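PDB 3RHF: putative polyphosphate kinase 2 family protein from Arthrobacter aurescens, which probably acts as a polyphosphate kinase, moving phosphate groups between polyphosphate chains and nucleotides. Local coordinates for residues G46-L57 with W251-L262. Residues are numbered along the deposited sequence; the frame is centred on the assembly and turned at random.
Sequences GKALLAAQDARL and WYARIAVQQLLL. With FLC (citrate anion), chain G.
Q53 reaches out from helix 43-69 and settles among I255, Q258, Q259 and L262, a knob in a hole of helix 250-266. Its CG lies anti to the carbonyl carbon (chi1 -79°) and the chain runs on extended, which brings the amide up to the neighbouring backbone. There Q53 NE2 spends itself twice: on Q259 OE1 at 2.7 Å, approached from above the carbonyl plane, and on I255 O at 3.2 Å, met in plane on a lone pair although that oxygen already takes Q259 N. Cut back to alanine, this position would probably leave Q259 OE1 and I255 O without their side-chain donor and open a gap beside L262 CD1. I255 and Q258 return the packing as knobs, the methyl I255 CG2 lying 3.5 Å from G46 O. The axes of segments 46-57 and 251-262 run roughly parallel, 9.4 Å apart at closest approach and 32° from each other, on one flank of the parallel sheet of this P-loop kinase fold; helix 250-266 follows edge strand 242-246 and lies against it, with helix 43-69 stacked outside. Q258 turns NE2 toward D54 OD1, a doubtful bond because that oxygen is crowded in the model, while its OE1 is taken by H94. Further along, L262 CD2 presses on L57 CB at 3.8 Å. Near the N-terminal ends of both helices, K47 NZ and R254 NH1 share a water and both bond OHB of a citrate, probably from the crystallisation liquor; W251 N holds its OG2 at 3.0 Å.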
ATOM      1  N   GLY A  46       8.928  12.441 -18.764  1.00 29.79           N
ATOM      2  CA  GLY A  46       8.759  11.177 -18.058  1.00 29.76           C
ATOM      3  C   GLY A  46       8.015  11.415 -16.754  1.00 29.78           C
ATOM      4  O   GLY A  46       7.164  10.632 -16.398  1.00 29.13           O
ATOM      5  N   LYS A  47       8.356  12.484 -16.036  1.00 29.98           N
ATOM      6  CA  LYS A  47       7.609  12.821 -14.838  1.00 30.27           C
ATOM      7  C   LYS A  47       6.181  13.103 -15.198  1.00 28.69           C
ATOM      8  O   LYS A  47       5.309  12.771 -14.462  1.00 29.95           O
ATOM      9  CB  LYS A  47       8.202  14.006 -14.086  1.00 30.90           C
ATOM     10  CG  LYS A  47       9.530  13.649 -13.449  1.00 35.43           C
ATOM     11  CD  LYS A  47       9.859  14.560 -12.204  1.00 42.76           C
ATOM     12  CE  LYS A  47      11.164  14.086 -11.374  1.00 46.45           C
ATOM     13  NZ  LYS A  47      11.553  12.595 -11.296  1.00 43.01           N
ATOM     14  N   ALA A  48       5.929  13.702 -16.336  1.00 27.54           N
ATOM     15  CA  ALA A  48       4.562  13.978 -16.702  1.00 27.00           C
ATOM     16  C   ALA A  48       3.847  12.710 -17.183  1.00 25.48           C
ATOM     17  O   ALA A  48       2.670  12.551 -16.934  1.00 27.17           O
ATOM     18  CB  ALA A  48       4.476  15.138 -17.726  1.00 26.90           C
ATOM     19  N   LEU A  49       4.545  11.798 -17.846  1.00 24.07           N
ATOM     20  CA  LEU A  49       3.951  10.505 -18.177  1.00 22.90           C
ATOM     21  C   LEU A  49       3.630   9.713 -16.935  1.00 22.87           C
ATOM     22  O   LEU A  49       2.609   9.090 -16.874  1.00 23.36           O
ATOM     23  CB  LEU A  49       4.858   9.676 -19.086  1.00 22.30           C
ATOM     24  CG  LEU A  49       4.364   8.272 -19.497  1.00 20.57           C
ATOM     25  CD1 LEU A  49       3.073   8.297 -20.331  1.00 20.32           C
ATOM     26  CD2 LEU A  49       5.441   7.586 -20.217  1.00 19.80           C
ATOM     27  N   LEU A  50       4.506   9.751 -15.945  1.00 22.90           N
ATOM     28  CA  LEU A  50       4.312   8.997 -14.752  1.00 23.24           C
ATOM     29  C   LEU A  50       2.974   9.331 -14.099  1.00 24.56           C
ATOM     30  O   LEU A  50       2.320   8.442 -13.595  1.00 24.32           O
ATOM     31  CB  LEU A  50       5.402   9.285 -13.754  1.00 23.33           C
ATOM     32  CG  LEU A  50       5.483   8.257 -12.621  1.00 24.44           C
ATOM     33  CD1 LEU A  50       5.554   6.784 -13.163  1.00 24.10           C
ATOM     34  CD2 LEU A  50       6.654   8.548 -11.714  1.00 21.80           C
ATOM     35  N   ALA A  51       2.581  10.600 -14.100  1.00 25.19           N
ATOM     36  CA  ALA A  51       1.381  11.013 -13.371  1.00 26.63           C
ATOM     37  C   ALA A  51       0.154  10.554 -14.144  1.00 27.03           C
ATOM     38  O   ALA A  51      -0.896  10.282 -13.573  1.00 28.18           O
ATOM     39  CB  ALA A  51       1.355  12.562 -13.175  1.00 27.10           C
ATOM     40  N   ALA A  52       0.292  10.462 -15.468  1.00 26.42           N
ATOM     41  CA  ALA A  52      -0.801  10.017 -16.285  1.00 25.15           C
ATOM     42  C   ALA A  52      -0.932   8.491 -16.132  1.00 24.35           C
ATOM     43  O   ALA A  52      -2.044   7.930 -16.103  1.00 23.74           O
ATOM     44  CB  ALA A  52      -0.554  10.420 -17.715  1.00 24.71           C
ATOM     45  N   GLN A  53       0.226   7.826 -16.081  1.00 23.75           N
ATOM     46  CA  GLN A  53       0.289   6.377 -15.910  1.00 22.66           C
ATOM     47  C   GLN A  53      -0.431   5.976 -14.644  1.00 23.34           C
ATOM     48  O   GLN A  53      -1.144   4.993 -14.657  1.00 22.45           O
ATOM     49  CB  GLN A  53       1.729   5.897 -15.876  1.00 21.65           C
ATOM     50  CG  GLN A  53       2.340   5.805 -17.244  1.00 20.21           C
ATOM     51  CD  GLN A  53       3.713   5.252 -17.220  1.00 19.18           C
ATOM     52  OE1 GLN A  53       4.416   5.422 -16.237  1.00 19.02           O
ATOM     53  NE2 GLN A  53       4.127   4.559 -18.318  1.00 19.22           N
ATOM     54  N   ASP A  54      -0.272   6.782 -13.579  1.00 24.30           N
ATOM     55  CA  ASP A  54      -0.832   6.495 -12.267  1.00 25.71           C
ATOM     56  C   ASP A  54      -2.357   6.392 -12.347  1.00 26.04           C
ATOM     57  O   ASP A  54      -2.923   5.487 -11.776  1.00 25.52           O
ATOM     58  CB  ASP A  54      -0.471   7.589 -11.241  1.00 26.01           C
ATOM     59  CG  ASP A  54       1.019   7.636 -10.901  1.00 30.11           C
ATOM     60  OD1 ASP A  54       1.776   6.746 -11.357  1.00 33.20           O
ATOM     61  OD2 ASP A  54       1.461   8.592 -10.194  1.00 35.87           O
ATOM     62  N   ALA A  55      -2.991   7.383 -12.989  1.00 26.49           N
ATOM     63  CA  ALA A  55      -4.423   7.405 -13.197  1.00 27.58           C
ATOM     64  C   ALA A  55      -4.846   6.225 -14.044  1.00 27.74           C
ATOM     65  O   ALA A  55      -5.830   5.545 -13.724  1.00 29.49           O
ATOM     66  CB  ALA A  55      -4.863   8.699 -13.856  1.00 27.91           C
ATOM     67  N   ARG A  56      -4.115   5.950 -15.112  1.00 28.80           N
ATOM     68  CA  ARG A  56      -4.433   4.776 -15.919  1.00 28.17           C
ATOM     69  C   ARG A  56      -4.374   3.445 -15.136  1.00 27.27           C
ATOM     70  O   ARG A  56      -5.264   2.587 -15.288  1.00 26.36           O
ATOM     71  CB  ARG A  56      -3.499   4.691 -17.100  1.00 28.30           C
ATOM     72  CG  ARG A  56      -3.680   5.825 -18.097  1.00 32.60           C
ATOM     73  CD  ARG A  56      -2.636   5.684 -19.173  1.00 36.17           C
ATOM     74  NE  ARG A  56      -2.446   6.935 -19.854  1.00 41.58           N
ATOM     75  CZ  ARG A  56      -1.440   7.221 -20.670  1.00 42.28           C
ATOM     76  NH1 ARG A  56      -0.498   6.324 -20.949  1.00 40.23           N
ATOM     77  NH2 ARG A  56      -1.400   8.424 -21.222  1.00 44.61           N
ATOM     78  N   LEU A  57      -3.307   3.278 -14.336  1.00 25.72           N
ATOM     79  CA  LEU A  57      -3.098   2.095 -13.538  1.00 24.94           C
ATOM     80  C   LEU A  57      -4.211   1.959 -12.481  1.00 24.91           C
ATOM     81  O   LEU A  57      -4.754   0.889 -12.321  1.00 23.55           O
ATOM     82  CB  LEU A  57      -1.720   2.148 -12.889  1.00 24.51           C
ATOM     83  CG  LEU A  57      -1.185   0.906 -12.163  1.00 27.08           C
ATOM     84  CD1 LEU A  57      -1.059  -0.245 -13.112  1.00 29.21           C
ATOM     85  CD2 LEU A  57       0.219   1.120 -11.471  1.00 27.15           C
ATOM     86  N   TRP A 251      13.852   7.916 -13.111  1.00 26.74           N
ATOM     87  CA  TRP A 251      12.637   8.349 -13.775  1.00 25.83           C
ATOM     88  C   TRP A 251      12.296   7.424 -14.892  1.00 24.60           C
ATOM     89  O   TRP A 251      11.124   7.176 -15.132  1.00 25.06           O
ATOM     90  CB  TRP A 251      12.724   9.801 -14.293  1.00 26.63           C
ATOM     91  CG  TRP A 251      13.719  10.014 -15.408  1.00 26.81           C
ATOM     92  CD1 TRP A 251      15.036  10.387 -15.282  1.00 25.87           C
ATOM     93  CD2 TRP A 251      13.475   9.876 -16.814  1.00 24.55           C
ATOM     94  NE1 TRP A 251      15.618  10.463 -16.530  1.00 27.82           N
ATOM     95  CE2 TRP A 251      14.682  10.149 -17.481  1.00 25.03           C
ATOM     96  CE3 TRP A 251      12.367   9.529 -17.566  1.00 24.17           C
ATOM     97  CZ2 TRP A 251      14.792  10.093 -18.849  1.00 26.74           C
ATOM     98  CZ3 TRP A 251      12.470   9.486 -18.921  1.00 24.40           C
ATOM     99  CH2 TRP A 251      13.672   9.774 -19.558  1.00 27.88           C
ATOM    100  N   TYR A 252      13.287   6.921 -15.610  1.00 23.73           N
ATOM    101  CA  TYR A 252      12.957   6.031 -16.754  1.00 22.60           C
ATOM    102  C   TYR A 252      12.453   4.658 -16.298  1.00 21.88           C
ATOM    103  O   TYR A 252      11.476   4.121 -16.844  1.00 20.49           O
ATOM    104  CB  TYR A 252      14.116   5.824 -17.705  1.00 21.87           C
ATOM    105  CG  TYR A 252      13.796   4.735 -18.722  1.00 21.49           C
ATOM    106  CD1 TYR A 252      12.872   4.944 -19.699  1.00 21.58           C
ATOM    107  CD2 TYR A 252      14.372   3.487 -18.636  1.00 21.43           C
ATOM    108  CE1 TYR A 252      12.560   3.967 -20.609  1.00 23.57           C
ATOM    109  CE2 TYR A 252      14.067   2.502 -19.514  1.00 22.34           C
ATOM    110  CZ  TYR A 252      13.157   2.735 -20.512  1.00 24.55           C
ATOM    111  OH  TYR A 252      12.848   1.750 -21.423  1.00 24.21           O
ATOM    112  N   ALA A 253      13.158   4.087 -15.332  1.00 21.91           N
ATOM    113  CA  ALA A 253      12.745   2.802 -14.763  1.00 22.88           C
ATOM    114  C   ALA A 253      11.317   2.894 -14.229  1.00 23.23           C
ATOM    115  O   ALA A 253      10.537   1.986 -14.439  1.00 25.05           O
ATOM    116  CB  ALA A 253      13.696   2.356 -13.675  1.00 22.40           C
ATOM    117  N   ARG A 254      10.956   3.983 -13.569  1.00 22.91           N
ATOM    118  CA  ARG A 254       9.614   4.088 -13.085  1.00 23.18           C
ATOM    119  C   ARG A 254       8.586   3.989 -14.206  1.00 23.90           C
ATOM    120  O   ARG A 254       7.582   3.284 -14.030  1.00 25.86           O
ATOM    121  CB  ARG A 254       9.388   5.388 -12.359  1.00 23.78           C
ATOM    122  CG  ARG A 254      10.090   5.485 -11.050  1.00 24.69           C
ATOM    123  CD  ARG A 254       9.965   6.869 -10.473  1.00 25.95           C
ATOM    124  NE  ARG A 254      10.943   7.036  -9.394  1.00 30.46           N
ATOM    125  CZ  ARG A 254      11.795   8.066  -9.243  1.00 32.33           C
ATOM    126  NH1 ARG A 254      11.823   9.112 -10.065  1.00 30.22           N
ATOM    127  NH2 ARG A 254      12.602   8.068  -8.200  1.00 32.50           N
ATOM    128  N   ILE A 255       8.770   4.717 -15.309  1.00 22.97           N
ATOM    129  CA  ILE A 255       7.796   4.677 -16.379  1.00 22.59           C
ATOM    130  C   ILE A 255       7.875   3.404 -17.206  1.00 22.66           C
ATOM    131  O   ILE A 255       6.928   3.046 -17.883  1.00 21.27           O
ATOM    132  CB  ILE A 255       7.868   5.877 -17.310  1.00 23.36           C
ATOM    133  CG1 ILE A 255       9.286   6.036 -17.919  1.00 24.37           C
ATOM    134  CG2 ILE A 255       7.406   7.106 -16.587  1.00 20.78           C
ATOM    135  CD1 ILE A 255       9.367   7.127 -19.006  1.00 21.37           C
ATOM    136  N   ALA A 256       8.999   2.707 -17.148  1.00 23.09           N
ATOM    137  CA  ALA A 256       9.138   1.477 -17.946  1.00 23.18           C
ATOM    138  C   ALA A 256       8.412   0.359 -17.193  1.00 22.38           C
ATOM    139  O   ALA A 256       7.658  -0.423 -17.782  1.00 21.49           O
ATOM    140  CB  ALA A 256      10.624   1.141 -18.226  1.00 22.38           C
ATOM    141  N   VAL A 257       8.604   0.329 -15.879  1.00 22.38           N
ATOM    142  CA  VAL A 257       7.900  -0.628 -15.066  1.00 22.10           C
ATOM    143  C   VAL A 257       6.428  -0.352 -15.180  1.00 22.83           C
ATOM    144  O   VAL A 257       5.639  -1.257 -15.507  1.00 22.49           O
ATOM    145  CB  VAL A 257       8.382  -0.687 -13.614  1.00 22.22           C
ATOM    146  CG1 VAL A 257       7.474  -1.605 -12.833  1.00 22.78           C
ATOM    147  CG2 VAL A 257       9.795  -1.281 -13.533  1.00 19.23           C
ATOM    148  N   GLN A 258       6.028   0.897 -14.996  1.00 23.54           N
ATOM    149  CA  GLN A 258       4.589   1.164 -15.091  1.00 24.23           C
ATOM    150  C   GLN A 258       3.972   0.823 -16.431  1.00 23.09           C
ATOM    151  O   GLN A 258       2.866   0.268 -16.470  1.00 22.56           O
ATOM    152  CB  GLN A 258       4.171   2.571 -14.587  1.00 25.12           C
ATOM    153  CG  GLN A 258       3.744   2.418 -13.138  1.00 28.38           C
ATOM    154  CD  GLN A 258       3.313   3.670 -12.431  1.00 34.90           C
ATOM    155  OE1 GLN A 258       3.805   3.959 -11.334  1.00 36.17           O
ATOM    156  NE2 GLN A 258       2.337   4.393 -13.005  1.00 39.85           N
ATOM    157  N   GLN A 259       4.671   1.088 -17.524  1.00 22.95           N
ATOM    158  CA  GLN A 259       4.067   0.833 -18.851  1.00 23.12           C
ATOM    159  C   GLN A 259       3.972  -0.642 -19.080  1.00 22.81           C
ATOM    160  O   GLN A 259       3.044  -1.112 -19.714  1.00 24.54           O
ATOM    161  CB  GLN A 259       4.823   1.513 -19.992  1.00 23.74           C
ATOM    162  CG  GLN A 259       4.017   1.688 -21.279  1.00 22.94           C
ATOM    163  CD  GLN A 259       2.825   2.605 -21.119  1.00 24.02           C
ATOM    164  OE1 GLN A 259       2.930   3.740 -20.653  1.00 26.13           O
ATOM    165  NE2 GLN A 259       1.674   2.120 -21.512  1.00 22.08           N
ATOM    166  N   LEU A 260       4.888  -1.394 -18.501  1.00 23.21           N
ATOM    167  CA  LEU A 260       4.839  -2.872 -18.589  1.00 23.12           C
ATOM    168  C   LEU A 260       3.594  -3.442 -17.938  1.00 21.65           C
ATOM    169  O   LEU A 260       2.925  -4.319 -18.505  1.00 20.19           O
ATOM    170  CB  LEU A 260       6.081  -3.480 -17.933  1.00 23.37           C
ATOM    171  CG  LEU A 260       7.330  -3.602 -18.813  1.00 25.89           C
ATOM    172  CD1 LEU A 260       8.452  -4.113 -17.950  1.00 23.82           C
ATOM    173  CD2 LEU A 260       7.162  -4.519 -20.048  1.00 23.96           C
ATOM    174  N   LEU A 261       3.329  -2.934 -16.734  1.00 22.92           N
ATOM    175  CA  LEU A 261       2.096  -3.198 -16.008  1.00 23.14           C
ATOM    176  C   LEU A 261       0.859  -2.857 -16.777  1.00 22.65           C
ATOM    177  O   LEU A 261      -0.039  -3.668 -16.854  1.00 21.94           O
ATOM    178  CB  LEU A 261       2.064  -2.381 -14.743  1.00 24.19           C
ATOM    179  CG  LEU A 261       2.191  -3.090 -13.429  1.00 28.49           C
ATOM    180  CD1 LEU A 261       3.155  -4.290 -13.473  1.00 32.50           C
ATOM    181  CD2 LEU A 261       2.666  -2.067 -12.422  1.00 30.21           C
ATOM    182  N   LEU A 262       0.800  -1.639 -17.315  1.00 23.84           N
ATOM    183  CA  LEU A 262      -0.417  -1.186 -18.058  1.00 25.49           C
ATOM    184  C   LEU A 262      -0.665  -2.009 -19.315  1.00 26.48           C
ATOM    185  O   LEU A 262      -1.809  -2.292 -19.633  1.00 26.56           O
ATOM    186  CB  LEU A 262      -0.367   0.309 -18.445  1.00 25.35           C
ATOM    187  CG  LEU A 262      -0.302   1.247 -17.232  1.00 26.27           C
ATOM    188  CD1 LEU A 262       0.365   2.601 -17.591  1.00 27.43           C
ATOM    189  CD2 LEU A 262      -1.660   1.496 -16.604  1.00 22.22           C
TER
HETATM  190  CAC FLC G 801      14.371  13.970  -9.489  1.00 61.56           C
HETATM  191  CA  FLC G 801      15.057  12.979 -10.447  1.00 59.95           C
HETATM  192  CB  FLC G 801      15.023  11.471 -10.021  1.00 59.12           C
HETATM  193  CBC FLC G 801      14.522  11.287  -8.596  1.00 58.56           C
HETATM  194  CG  FLC G 801      16.424  10.773 -10.202  1.00 56.35           C
HETATM  195  CGC FLC G 801      16.722  10.237 -11.611  1.00 50.67           C
HETATM  196  OA1 FLC G 801      13.547  14.867  -9.887  1.00 60.70           O
HETATM  197  OA2 FLC G 801      14.682  13.869  -8.270  1.00 63.25           O
HETATM  198  OB1 FLC G 801      13.305  11.310  -8.372  1.00 58.81           O
HETATM  199  OB2 FLC G 801      15.321  11.112  -7.658  1.00 60.63           O
HETATM  200  OG1 FLC G 801      17.893   9.987 -11.959  1.00 46.30           O
HETATM  201  OG2 FLC G 801      15.768  10.040 -12.382  1.00 43.50           O
HETATM  202  OHB FLC G 801      14.041  10.801 -10.847  1.00 58.17           O
HETATM  203  O   HOH W   1       9.924  10.214 -11.928  1.00 27.67           O
HETATM  204  O   HOH W   2      -0.670   3.437 -21.260  1.00 30.87           O